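PDB 3IP8: arylmalonate decarboxylase from Bordetella bronchiseptica, which catalyses the decarboxylation of 2-aryl-2-methylmalonates, taking up a proton to give 2-arylpropionates and carbon dioxide. Local coordinates for residues I184-G189 and V206-S211; A121-Y126 and D169-A174; G116-A121 and S142-G147. One frame throughout, in Å; residues are numbered along the deposited sequence.

Contact 1 (I184-G189 and V206-S211); sequences ILLSCG and VPVVSS. With B85 (benzylphosphonic acid), chain B.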
ATOM      1  N   ILE A 184       5.153   8.047  -9.795  1.00 10.38           N
ATOM      2  CA  ILE A 184       5.859   7.936  -8.529  1.00  9.09           C
ATOM      3  C   ILE A 184       5.122   6.941  -7.652  1.00  8.69           C
ATOM      4  O   ILE A 184       3.894   7.014  -7.535  1.00 10.39           O
ATOM      5  CB  ILE A 184       5.882   9.305  -7.786  1.00  9.22           C
ATOM      6  CG1 ILE A 184       6.600  10.368  -8.634  1.00 10.61           C
ATOM      7  CG2 ILE A 184       6.529   9.164  -6.403  1.00 10.43           C
ATOM      8  CD1 ILE A 184       6.247  11.798  -8.247  1.00 12.44           C
ATOM      9  N   LEU A 185       5.850   5.991  -7.067  1.00  8.43           N
ATOM     10  CA  LEU A 185       5.293   5.105  -6.032  1.00  7.38           C
ATOM     11  C   LEU A 185       5.677   5.672  -4.669  1.00  7.92           C
ATOM     12  O   LEU A 185       6.864   5.773  -4.352  1.00  9.51           O
ATOM     13  CB  LEU A 185       5.838   3.680  -6.180  1.00  8.38           C
ATOM     14  CG  LEU A 185       5.457   2.781  -5.010  1.00  9.42           C
ATOM     15  CD1 LEU A 185       3.940   2.575  -4.888  1.00 11.24           C
ATOM     16  CD2 LEU A 185       6.137   1.436  -5.170  1.00 10.47           C
ATOM     17  N   LEU A 186       4.674   6.122  -3.900  1.00  9.12           N
ATOM     18  CA  LEU A 186       4.894   6.607  -2.540  1.00  8.27           C
ATOM     19  C   LEU A 186       4.555   5.448  -1.607  1.00 10.58           C
ATOM     20  O   LEU A 186       3.373   5.135  -1.379  1.00  9.63           O
ATOM     21  CB  LEU A 186       4.008   7.826  -2.292  1.00  9.19           C
ATOM     22  CG  LEU A 186       3.983   8.444  -0.895  1.00  9.12           C
ATOM     23  CD1 LEU A 186       5.399   8.748  -0.402  1.00 11.36           C
ATOM     24  CD2 LEU A 186       3.130   9.703  -0.937  1.00 12.13           C
ATOM     25  N   SER A 187       5.582   4.756  -1.126  1.00 10.27           N
ATOM     26  CA  SER A 187       5.372   3.499  -0.447  1.00  8.50           C
ATOM     27  C   SER A 187       5.513   3.643   1.044  1.00  9.76           C
ATOM     28  O   SER A 187       6.524   4.156   1.534  1.00 11.12           O
ATOM     29  CB  SER A 187       6.359   2.443  -0.952  1.00  7.63           C
ATOM     30  OG  SER A 187       5.970   1.118  -0.538  1.00 12.03           O
ATOM     31  N   CYS A 188       4.480   3.138   1.720  1.00 12.65           N
ATOM     32  CA  CYS A 188       4.324   2.906   3.160  1.00 11.76           C
ATOM     33  C   CYS A 188       2.886   3.212   3.547  1.00 11.82           C
ATOM     34  O   CYS A 188       2.420   4.356   3.474  1.00 11.13           O
ATOM     35  CB  CYS A 188       5.316   3.651   4.053  1.00 11.22           C
ATOM     36  SG  CYS A 188       4.935   3.342   5.795  1.00 13.86           S
ATOM     37  N   GLY A 189       2.181   2.158   3.909  1.00 11.85           N
ATOM     38  CA  GLY A 189       0.771   2.262   4.189  1.00 11.38           C
ATOM     39  C   GLY A 189       0.468   2.894   5.528  1.00  9.76           C
ATOM     40  O   GLY A 189      -0.695   3.073   5.852  1.00 12.20           O
ATOM     41  N   VAL A 206       2.727  14.228 -13.195  1.00 12.94           N
ATOM     42  CA  VAL A 206       2.710  12.771 -13.291  1.00 11.60           C
ATOM     43  C   VAL A 206       1.922  12.207 -12.101  1.00 10.41           C
ATOM     44  O   VAL A 206       1.786  12.877 -11.086  1.00 12.12           O
ATOM     45  CB  VAL A 206       4.128  12.175 -13.307  1.00 11.28           C
ATOM     46  CG1 VAL A 206       4.921  12.708 -14.518  1.00 15.26           C
ATOM     47  CG2 VAL A 206       4.859  12.460 -11.990  1.00 12.50           C
ATOM     48  N   PRO A 207       1.385  10.987 -12.236  1.00 11.95           N
ATOM     49  CA  PRO A 207       0.576  10.435 -11.140  1.00 11.50           C
ATOM     50  C   PRO A 207       1.413   9.855 -10.016  1.00 11.44           C
ATOM     51  O   PRO A 207       2.550   9.446 -10.211  1.00 12.13           O
ATOM     52  CB  PRO A 207      -0.213   9.319 -11.821  1.00 14.20           C
ATOM     53  CG  PRO A 207       0.647   8.897 -12.992  1.00 15.17           C
ATOM     54  CD  PRO A 207       1.421  10.106 -13.422  1.00 14.55           C
ATOM     55  N   VAL A 208       0.813   9.833  -8.834  1.00 10.24           N
ATOM     56  CA  VAL A 208       1.371   9.191  -7.661  1.00 11.94           C
ATOM     57  C   VAL A 208       0.504   7.972  -7.308  1.00 11.97           C
ATOM     58  O   VAL A 208      -0.732   8.057  -7.264  1.00 13.62           O
ATOM     59  CB  VAL A 208       1.405  10.156  -6.458  1.00 11.98           C
ATOM     60  CG1 VAL A 208       1.889   9.414  -5.208  1.00 10.54           C
ATOM     61  CG2 VAL A 208       2.292  11.345  -6.757  1.00 14.09           C
ATOM     62  N   VAL A 209       1.141   6.818  -7.111  1.00  8.30           N
ATOM     63  CA  VAL A 209       0.454   5.681  -6.534  1.00  9.20           C
ATOM     64  C   VAL A 209       0.976   5.548  -5.108  1.00  9.93           C
ATOM     65  O   VAL A 209       2.170   5.327  -4.890  1.00  9.49           O
ATOM     66  CB  VAL A 209       0.702   4.385  -7.345  1.00  8.43           C
ATOM     67  CG1 VAL A 209       0.117   3.143  -6.617  1.00 11.94           C
ATOM     68  CG2 VAL A 209       0.073   4.528  -8.730  1.00 12.07           C
ATOM     69  N   SER A 210       0.070   5.667  -4.145  1.00  9.01           N
ATOM     70  CA  SER A 210       0.422   5.658  -2.731  1.00  7.61           C
ATOM     71  C   SER A 210      -0.147   4.411  -2.042  1.00  9.37           C
ATOM     72  O   SER A 210      -1.300   4.044  -2.295  1.00  8.93           O
ATOM     73  CB  SER A 210      -0.123   6.927  -2.065  1.00 11.74           C
ATOM     74  OG  SER A 210       0.222   6.964  -0.691  1.00 11.60           O
ATOM     75  N   SER A 211       0.658   3.749  -1.212  1.00  9.96           N
ATOM     76  CA  SER A 211       0.268   2.483  -0.568  1.00  9.71           C
ATOM     77  C   SER A 211      -1.158   2.410  -0.027  1.00  9.40           C
ATOM     78  O   SER A 211      -1.924   1.533  -0.438  1.00  9.28           O
ATOM     79  CB  SER A 211       1.220   2.138   0.587  1.00  9.53           C
ATOM     80  OG  SER A 211       2.493   1.770   0.087  1.00 10.88           O
TER
HETATM   81  C1  B85 B 249       3.641   0.817   8.451  1.00 12.67           C
HETATM   82  C2  B85 B 249       2.615   1.193   9.363  1.00 11.86           C
HETATM   83  C3  B85 B 249       1.303   0.888   9.084  1.00 12.19           C
HETATM   84  C4  B85 B 249       0.936   0.197   7.829  1.00 12.90           C
HETATM   85  C5  B85 B 249       1.927  -0.161   6.933  1.00 11.83           C
HETATM   86  C6  B85 B 249       3.289   0.154   7.240  1.00 12.68           C
HETATM   87  C7  B85 B 249       4.453  -0.096   6.294  1.00 16.34           C
HETATM   88  P8  B85 B 249       4.144  -1.028   4.742  1.00 12.46           P
HETATM   89  O9  B85 B 249       3.113  -0.286   3.784  1.00 13.44           O
HETATM   90  O10 B85 B 249       5.531  -1.324   3.978  1.00 12.84           O
HETATM   91  O11 B85 B 249       3.585  -2.351   5.137  1.00 16.60           O
HETATM   92  O   HOH W   1       0.173   5.407   1.828  1.00 13.61           O
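With chi1 at -70°, Ser211 holds its OG beside its own backbone N and turns it to the loop that follows Ser187. There OG accepts the N-H of Cys188 at 2.9 Å, in a nearly straight bond (160° at the hydrogen). The same hydroxyl is also hydrogen-bonded to Thr75. Leu185 extends with CG anti to its N (chi1 171°), which sets CD1 3.3 Å from Val209 O. That oxygen also accepts the N-H of Leu186. Nearer the start of the strands Ile184 O accepts Val209 N at 2.8 Å; at their far end Leu186 O accepts Ser211 N.

The two strands are parallel neighbours, the inner strand 183-187 and the outermost strand 208-210 of a four-stranded sheet, joined through helix 196-204 as a beta-alpha-beta unit. On the face with Ile184, Leu186 and Val208, Leu186 CB meets Val208 CG1 at 3.9 Å. Ile184 CD1 touches Val206 CG2, the two side chains crossing at about a right angle. Helix 196-204 packs on this face; helix 104-114 packs on the face with Leu185 and Val209.

A water donates to Cys188 O and is hydrogen-bonded to Ser210 OG, which also pairs with Thr193. Past the strand end, Gly189 N donates to O9 of benzylphosphonic acid at 2.6 Å, and Cys188 SG lies 3.5 Å from its C7.

Contact 2 (A121-Y126 and D169-A174); sequences ALATAY and DLCVRA. With B85 (benzylphosphonic acid), chain B.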
ATOM      1  N   ALA A 121       9.501   6.229 -10.157  1.00  8.02           N
ATOM      2  CA  ALA A 121      10.392   6.807  -9.153  1.00  7.82           C
ATOM      3  C   ALA A 121       9.888   6.361  -7.790  1.00 11.23           C
ATOM      4  O   ALA A 121       8.682   6.365  -7.561  1.00 10.28           O
ATOM      5  CB  ALA A 121      10.405   8.347  -9.255  1.00  9.03           C
ATOM      6  N   LEU A 122      10.797   6.008  -6.890  1.00  9.12           N
ATOM      7  CA  LEU A 122      10.394   5.496  -5.579  1.00  9.02           C
ATOM      8  C   LEU A 122      10.567   6.562  -4.508  1.00  9.43           C
ATOM      9  O   LEU A 122      11.660   7.130  -4.339  1.00 11.14           O
ATOM     10  CB  LEU A 122      11.212   4.257  -5.190  1.00  9.90           C
ATOM     11  CG  LEU A 122      11.297   3.119  -6.205  1.00 11.41           C
ATOM     12  CD1 LEU A 122      12.035   1.970  -5.563  1.00 13.28           C
ATOM     13  CD2 LEU A 122       9.912   2.693  -6.700  1.00 13.47           C
ATOM     14  N   ALA A 123       9.497   6.798  -3.757  1.00  8.80           N
ATOM     15  CA  ALA A 123       9.517   7.730  -2.630  1.00  9.05           C
ATOM     16  C   ALA A 123       9.001   6.916  -1.467  1.00 10.11           C
ATOM     17  O   ALA A 123       7.847   6.504  -1.481  1.00 10.40           O
ATOM     18  CB  ALA A 123       8.619   8.903  -2.902  1.00 11.75           C
ATOM     19  N   THR A 124       9.850   6.616  -0.494  1.00 10.16           N
ATOM     20  CA  THR A 124       9.416   5.664   0.533  1.00  9.59           C
ATOM     21  C   THR A 124       9.750   6.106   1.940  1.00  9.28           C
ATOM     22  O   THR A 124      10.585   6.986   2.164  1.00 10.47           O
ATOM     23  CB  THR A 124      10.046   4.255   0.377  1.00 10.96           C
ATOM     24  OG1 THR A 124      11.342   4.260   0.988  1.00 10.47           O
ATOM     25  CG2 THR A 124      10.157   3.820  -1.098  1.00 10.36           C
ATOM     26  N   ALA A 125       9.124   5.440   2.908  1.00  8.64           N
ATOM     27  CA  ALA A 125       9.446   5.724   4.290  1.00 10.36           C
ATOM     28  C   ALA A 125      10.585   4.881   4.821  1.00 12.15           C
ATOM     29  O   ALA A 125      10.901   5.004   5.998  1.00 12.43           O
ATOM     30  CB  ALA A 125       8.204   5.526   5.190  1.00 12.07           C
ATOM     31  N   TYR A 126      11.204   4.049   3.978  1.00  9.13           N
ATOM     32  CA  TYR A 126      11.941   2.883   4.494  1.00 10.58           C
ATOM     33  C   TYR A 126      13.446   3.041   4.577  1.00 10.13           C
ATOM     34  O   TYR A 126      14.022   3.940   3.955  1.00 12.46           O
ATOM     35  CB  TYR A 126      11.715   1.658   3.611  1.00 12.35           C
ATOM     36  CG  TYR A 126      10.286   1.343   3.241  1.00 10.93           C
ATOM     37  CD1 TYR A 126       9.298   1.215   4.217  1.00 10.44           C
ATOM     38  CD2 TYR A 126       9.953   1.072   1.924  1.00  9.84           C
ATOM     39  CE1 TYR A 126       7.976   0.886   3.853  1.00 11.32           C
ATOM     40  CE2 TYR A 126       8.643   0.749   1.560  1.00  8.18           C
ATOM     41  CZ  TYR A 126       7.675   0.656   2.533  1.00 11.56           C
ATOM     42  OH  TYR A 126       6.381   0.324   2.181  1.00 12.22           O
ATOM     43  N   ASP A 169       7.692  16.971  -0.360  1.00 10.56           N
ATOM     44  CA  ASP A 169       9.107  17.170  -0.663  1.00 12.59           C
ATOM     45  C   ASP A 169       9.775  15.849  -1.037  1.00 10.96           C
ATOM     46  O   ASP A 169      10.595  15.782  -1.958  1.00 11.29           O
ATOM     47  CB  ASP A 169       9.831  17.823   0.522  1.00 11.81           C
ATOM     48  CG  ASP A 169      11.331  17.924   0.306  1.00 18.42           C
ATOM     49  OD1 ASP A 169      11.741  18.771  -0.514  1.00 19.55           O
ATOM     50  OD2 ASP A 169      12.100  17.160   0.942  1.00 21.69           O
ATOM     51  N   LEU A 170       9.425  14.785  -0.335  1.00  9.96           N
ATOM     52  CA  LEU A 170       9.991  13.482  -0.678  1.00 10.10           C
ATOM     53  C   LEU A 170       9.674  13.039  -2.123  1.00  9.40           C
ATOM     54  O   LEU A 170      10.561  12.569  -2.853  1.00 10.87           O
ATOM     55  CB  LEU A 170       9.488  12.434   0.322  1.00  9.35           C
ATOM     56  CG  LEU A 170      10.007  10.988   0.171  1.00 11.27           C
ATOM     57  CD1 LEU A 170      11.446  10.889   0.635  1.00 12.43           C
ATOM     58  CD2 LEU A 170       9.144  10.042   1.018  1.00 11.47           C
ATOM     59  N   CYS A 171       8.411  13.143  -2.518  1.00  9.71           N
ATOM     60  CA  CYS A 171       7.986  12.780  -3.871  1.00  9.98           C
ATOM     61  C   CYS A 171       8.663  13.654  -4.914  1.00 11.25           C
ATOM     62  O   CYS A 171       9.125  13.158  -5.944  1.00 11.02           O
ATOM     63  CB  CYS A 171       6.471  12.921  -4.002  1.00 11.71           C
ATOM     64  SG  CYS A 171       5.551  11.691  -3.092  1.00 10.68           S
ATOM     65  N   VAL A 172       8.715  14.954  -4.643  1.00 11.08           N
ATOM     66  CA  VAL A 172       9.358  15.886  -5.562  1.00 10.07           C
ATOM     67  C   VAL A 172      10.848  15.543  -5.743  1.00 12.29           C
ATOM     68  O   VAL A 172      11.358  15.485  -6.870  1.00 11.77           O
ATOM     69  CB  VAL A 172       9.166  17.344  -5.089  1.00 11.32           C
ATOM     70  CG1 VAL A 172      10.045  18.281  -5.916  1.00 13.64           C
ATOM     71  CG2 VAL A 172       7.692  17.723  -5.209  1.00 11.82           C
ATOM     72  N   ARG A 173      11.552  15.305  -4.639  1.00 10.18           N
ATOM     73  CA  ARG A 173      12.962  14.901  -4.740  1.00 12.67           C
ATOM     74  C   ARG A 173      13.200  13.586  -5.492  1.00 12.31           C
ATOM     75  O   ARG A 173      14.156  13.460  -6.259  1.00 11.35           O
ATOM     76  CB  ARG A 173      13.616  14.837  -3.358  1.00 13.04           C
ATOM     77  CG  ARG A 173      13.780  16.207  -2.726  1.00 15.50           C
ATOM     78  CD  ARG A 173      14.653  16.182  -1.468  1.00 20.66           C
ATOM     79  NE  ARG A 173      14.000  15.495  -0.351  1.00 23.68           N
ATOM     80  CZ  ARG A 173      14.389  14.322   0.143  1.00 24.82           C
ATOM     81  NH1 ARG A 173      15.435  13.697  -0.388  1.00 23.24           N
ATOM     82  NH2 ARG A 173      13.726  13.770   1.159  1.00 23.41           N
ATOM     83  N   ALA A 174      12.340  12.602  -5.262  1.00 10.68           N
ATOM     84  CA  ALA A 174      12.408  11.330  -5.984  1.00 12.04           C
ATOM     85  C   ALA A 174      12.248  11.548  -7.494  1.00 12.52           C
ATOM     86  O   ALA A 174      13.002  10.985  -8.308  1.00 12.34           O
ATOM     87  CB  ALA A 174      11.320  10.358  -5.457  1.00 11.36           C
TER
HETATM   88  C1  B85 B 249       3.641   0.817   8.451  1.00 12.67           C
HETATM   89  C2  B85 B 249       2.615   1.193   9.363  1.00 11.86           C
HETATM   90  C3  B85 B 249       1.303   0.888   9.084  1.00 12.19           C
HETATM   91  C4  B85 B 249       0.936   0.197   7.829  1.00 12.90           C
HETATM   92  C5  B85 B 249       1.927  -0.161   6.933  1.00 11.83           C
HETATM   93  C6  B85 B 249       3.289   0.154   7.240  1.00 12.68           C
HETATM   94  C7  B85 B 249       4.453  -0.096   6.294  1.00 16.34           C
HETATM   95  P8  B85 B 249       4.144  -1.028   4.742  1.00 12.46           P
HETATM   96  O9  B85 B 249       3.113  -0.286   3.784  1.00 13.44           O
HETATM   97  O10 B85 B 249       5.531  -1.324   3.978  1.00 12.84           O
HETATM   98  O11 B85 B 249       3.585  -2.351   5.137  1.00 16.60           O
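Leu170 reaches from helix 164-177 to strand 119-124 by its branch point and one methyl. Its CB leaves the helix toward the strand. CG stands anti to the backbone N (chi1 -178°) and rests against Ala123 CB at 4.0 Å. From there CD2 reaches on obliquely toward the strand and ends 3.6 Å from Thr124 O, close to Thr124 N as well.

Ala123 CB meets three residues of the helix. Besides Leu170 CG it touches Ala174 CB, one turn further along the helix, and Cys171 SG at 4.1 Å. Ala174 CB in turn lies 3.4 Å from Leu122 O. Ala121 CB sits beside Ala174 O. The small side chains probably allow the close approach, 7.5 Å between the axes of the short segments. The contact is buried and made by van der Waals packing. Ile184 and Leu186 of the next strand also touch Ala123.

Farther along, Thr124 OG1 accepts the N-H of Tyr126 at 3.0 Å, an ST turn. The same hydroxyl is hydrogen-bonded to Asn131. Beyond the turn, Tyr126 OH approaches O10 of benzylphosphonic acid at 2.6 Å. This bond is weak; Tyr126 OH is also hydrogen-bonded to Ser187 OG.

Helix and strand run roughly antiparallel, at 153°. This is the helix-on-sheet layer of an alpha/beta fold with a parallel sheet, and the segment carries Tyr126 on to the ligand pocket.

Contact 3 (G116-A121 and S142-G147); sequences GVRRVA and SLVPTG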
ATOM      1  N   GLY A 116      -0.619   3.220 -16.397  1.00 15.70           N
ATOM      2  CA  GLY A 116       0.325   3.072 -17.498  1.00 17.60           C
ATOM      3  C   GLY A 116       1.753   3.413 -17.113  1.00 20.41           C
ATOM      4  O   GLY A 116       2.574   3.730 -17.971  1.00 23.46           O
ATOM      5  N   VAL A 117       2.058   3.353 -15.820  1.00 15.88           N
ATOM      6  CA  VAL A 117       3.387   3.709 -15.327  1.00 15.95           C
ATOM      7  C   VAL A 117       4.349   2.536 -15.499  1.00 18.46           C
ATOM      8  O   VAL A 117       4.126   1.466 -14.929  1.00 20.51           O
ATOM      9  CB  VAL A 117       3.327   4.108 -13.838  1.00 14.45           C
ATOM     10  CG1 VAL A 117       4.742   4.263 -13.254  1.00 15.99           C
ATOM     11  CG2 VAL A 117       2.488   5.388 -13.633  1.00 15.75           C
ATOM     12  N   ARG A 118       5.400   2.715 -16.288  1.00 15.43           N
ATOM     13  CA  ARG A 118       6.412   1.677 -16.444  1.00 17.42           C
ATOM     14  C   ARG A 118       7.706   2.059 -15.727  1.00 15.53           C
ATOM     15  O   ARG A 118       8.254   1.272 -14.965  1.00 16.70           O
ATOM     16  CB  ARG A 118       6.725   1.373 -17.907  1.00 19.16           C
ATOM     17  CG  ARG A 118       7.457   0.018 -18.042  1.00 26.57           C
ATOM     18  CD  ARG A 118       8.479  -0.011 -19.153  1.00 28.94           C
ATOM     19  NE  ARG A 118       9.253  -1.256 -19.136  1.00 30.34           N
ATOM     20  CZ  ARG A 118      10.396  -1.442 -19.791  1.00 31.40           C
ATOM     21  NH1 ARG A 118      10.924  -0.462 -20.513  1.00 36.63           N
ATOM     22  NH2 ARG A 118      11.023  -2.609 -19.717  1.00 30.62           N
ATOM     23  N   ARG A 119       8.186   3.270 -15.977  1.00 11.68           N
ATOM     24  CA  ARG A 119       9.353   3.795 -15.273  1.00 12.13           C
ATOM     25  C   ARG A 119       8.826   4.511 -14.042  1.00 12.14           C
ATOM     26  O   ARG A 119       8.042   5.459 -14.158  1.00 12.87           O
ATOM     27  CB  ARG A 119      10.119   4.767 -16.172  1.00 14.44           C
ATOM     28  CG  ARG A 119      10.797   4.054 -17.331  1.00 15.73           C
ATOM     29  CD  ARG A 119      11.511   5.034 -18.254  1.00 18.20           C
ATOM     30  NE  ARG A 119      12.707   5.598 -17.640  1.00 20.54           N
ATOM     31  CZ  ARG A 119      13.854   4.942 -17.491  1.00 22.20           C
ATOM     32  NH1 ARG A 119      13.966   3.681 -17.898  1.00 24.57           N
ATOM     33  NH2 ARG A 119      14.895   5.552 -16.927  1.00 26.47           N
ATOM     34  N   VAL A 120       9.223   4.024 -12.863  1.00 10.39           N
ATOM     35  CA  VAL A 120       8.622   4.470 -11.608  1.00 10.39           C
ATOM     36  C   VAL A 120       9.675   4.986 -10.613  1.00 10.97           C
ATOM     37  O   VAL A 120      10.625   4.287 -10.282  1.00 11.10           O
ATOM     38  CB  VAL A 120       7.755   3.356 -10.954  1.00 10.14           C
ATOM     39  CG1 VAL A 120       8.584   2.116 -10.632  1.00 10.75           C
ATOM     40  CG2 VAL A 120       7.032   3.940  -9.709  1.00 10.45           C
ATOM     41  N   ALA A 121       9.501   6.229 -10.157  1.00  8.02           N
ATOM     42  CA  ALA A 121      10.392   6.807  -9.153  1.00  7.82           C
ATOM     43  C   ALA A 121       9.888   6.361  -7.790  1.00 11.23           C
ATOM     44  O   ALA A 121       8.682   6.365  -7.561  1.00 10.28           O
ATOM     45  CB  ALA A 121      10.405   8.347  -9.255  1.00  9.03           C
ATOM     46  N   SER A 142       7.911  -6.501 -13.991  1.00 11.62           N
ATOM     47  CA  SER A 142       8.028  -5.799 -15.280  1.00 13.95           C
ATOM     48  C   SER A 142       8.019  -4.277 -15.212  1.00 16.08           C
ATOM     49  O   SER A 142       7.789  -3.603 -16.226  1.00 18.85           O
ATOM     50  CB  SER A 142       6.937  -6.245 -16.262  1.00 15.41           C
ATOM     51  OG  SER A 142       6.821  -7.664 -16.310  1.00 17.95           O
ATOM     52  N   LEU A 143       8.255  -3.725 -14.029  1.00 12.38           N
ATOM     53  CA  LEU A 143       8.385  -2.284 -13.899  1.00 12.92           C
ATOM     54  C   LEU A 143       9.856  -1.909 -13.784  1.00 13.65           C
ATOM     55  O   LEU A 143      10.706  -2.774 -13.539  1.00 15.16           O
ATOM     56  CB  LEU A 143       7.619  -1.789 -12.677  1.00 13.16           C
ATOM     57  CG  LEU A 143       6.113  -2.066 -12.766  1.00 15.31           C
ATOM     58  CD1 LEU A 143       5.441  -1.709 -11.451  1.00 19.21           C
ATOM     59  CD2 LEU A 143       5.476  -1.311 -13.931  1.00 20.21           C
ATOM     60  N   VAL A 144      10.157  -0.634 -14.014  1.00 13.71           N
ATOM     61  CA  VAL A 144      11.534  -0.159 -14.002  1.00 13.13           C
ATOM     62  C   VAL A 144      11.715   0.946 -12.981  1.00 12.72           C
ATOM     63  O   VAL A 144      11.378   2.108 -13.242  1.00 13.67           O
ATOM     64  CB  VAL A 144      11.977   0.379 -15.381  1.00 14.40           C
ATOM     65  CG1 VAL A 144      13.439   0.814 -15.326  1.00 17.04           C
ATOM     66  CG2 VAL A 144      11.766  -0.658 -16.465  1.00 16.77           C
ATOM     67  N   PRO A 145      12.272   0.603 -11.814  1.00 12.63           N
ATOM     68  CA  PRO A 145      12.510   1.640 -10.804  1.00 13.59           C
ATOM     69  C   PRO A 145      13.614   2.574 -11.287  1.00 14.65           C
ATOM     70  O   PRO A 145      14.630   2.111 -11.795  1.00 14.72           O
ATOM     71  CB  PRO A 145      12.942   0.836  -9.566  1.00 13.87           C
ATOM     72  CG  PRO A 145      12.457  -0.535  -9.809  1.00 17.04           C
ATOM     73  CD  PRO A 145      12.570  -0.744 -11.297  1.00 13.79           C
ATOM     74  N   THR A 146      13.417   3.879 -11.130  1.00 13.86           N
ATOM     75  CA  THR A 146      14.318   4.840 -11.756  1.00 13.83           C
ATOM     76  C   THR A 146      15.231   5.545 -10.778  1.00 18.48           C
ATOM     77  O   THR A 146      16.224   6.157 -11.164  1.00 21.22           O
ATOM     78  CB  THR A 146      13.550   5.916 -12.504  1.00 13.25           C
ATOM     79  OG1 THR A 146      12.562   6.491 -11.630  1.00 13.16           O
ATOM     80  CG2 THR A 146      12.858   5.320 -13.713  1.00 15.30           C
ATOM     81  N   GLY A 147      14.890   5.463  -9.508  1.00 17.35           N
ATOM     82  CA  GLY A 147      15.637   6.169  -8.500  1.00 19.57           C
ATOM     83  C   GLY A 147      14.788   6.107  -7.255  1.00 18.98           C
ATOM     84  O   GLY A 147      13.662   5.600  -7.275  1.00 17.63           O
TER
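Arg118 lays one face of its guanidinium over Val144 CG2, which sits 3.6 Å above the plane and over its centre. The chain bends at chi2 (-145°) to bring the group there. Ser142 O lies near the guanidinium plane at the edge, 4.0 Å from Arg118 NE.

On Arg119 the overlap is off-centre. Thr146 CG2 lies over one face of its guanidinium, offset toward the rim, and also meets Arg119 CB at 3.7 Å. A bend at chi3 (71°) folds the group back over the methyl. Its NH2 forms a salt bridge with Asp180.

The backbones are paired by Val144 N to Arg118 O, Val120 N to Val144 O and Thr146 N to Val120 O, each 2.9 Å. Thr146 OG1 is also hydrogen-bonded to Ser181.

Leu143 is buried: its CD2 approaches Val117 O at 3.2 Å, and Leu143 packs on Leu109 and Leu112 of helix 104-114. Strands 119-124 and 144-150 run parallel, with 144-150 outermost. With helix 128-140 between them they form a beta-alpha-beta unit.

How the contacts relate
All three contacts involve one four-stranded parallel sheet, ordered 144-150, 119-124, 183-187, 208-210. Contact 3 pairs the first two strands and contact 1 the last two. Leu185 N to Ala121 O is one of the probable hydrogen bonds joining these pairs. Contact 2 sets helix 164-177 against strand 119-124 and shares Ala121 with contact 3. Their centres lie about 9 Å (contacts 1 and 2), 12 Å (1 and 3) and 13 Å (2 and 3) apart. Along the chain contacts 2 and 3 alternate, and both close before contact 1 opens. Contacts 1 and 2 meet at Ser187 and Tyr126, so residues at or just past the ends of neighbouring strands contribute to the ligand pocket.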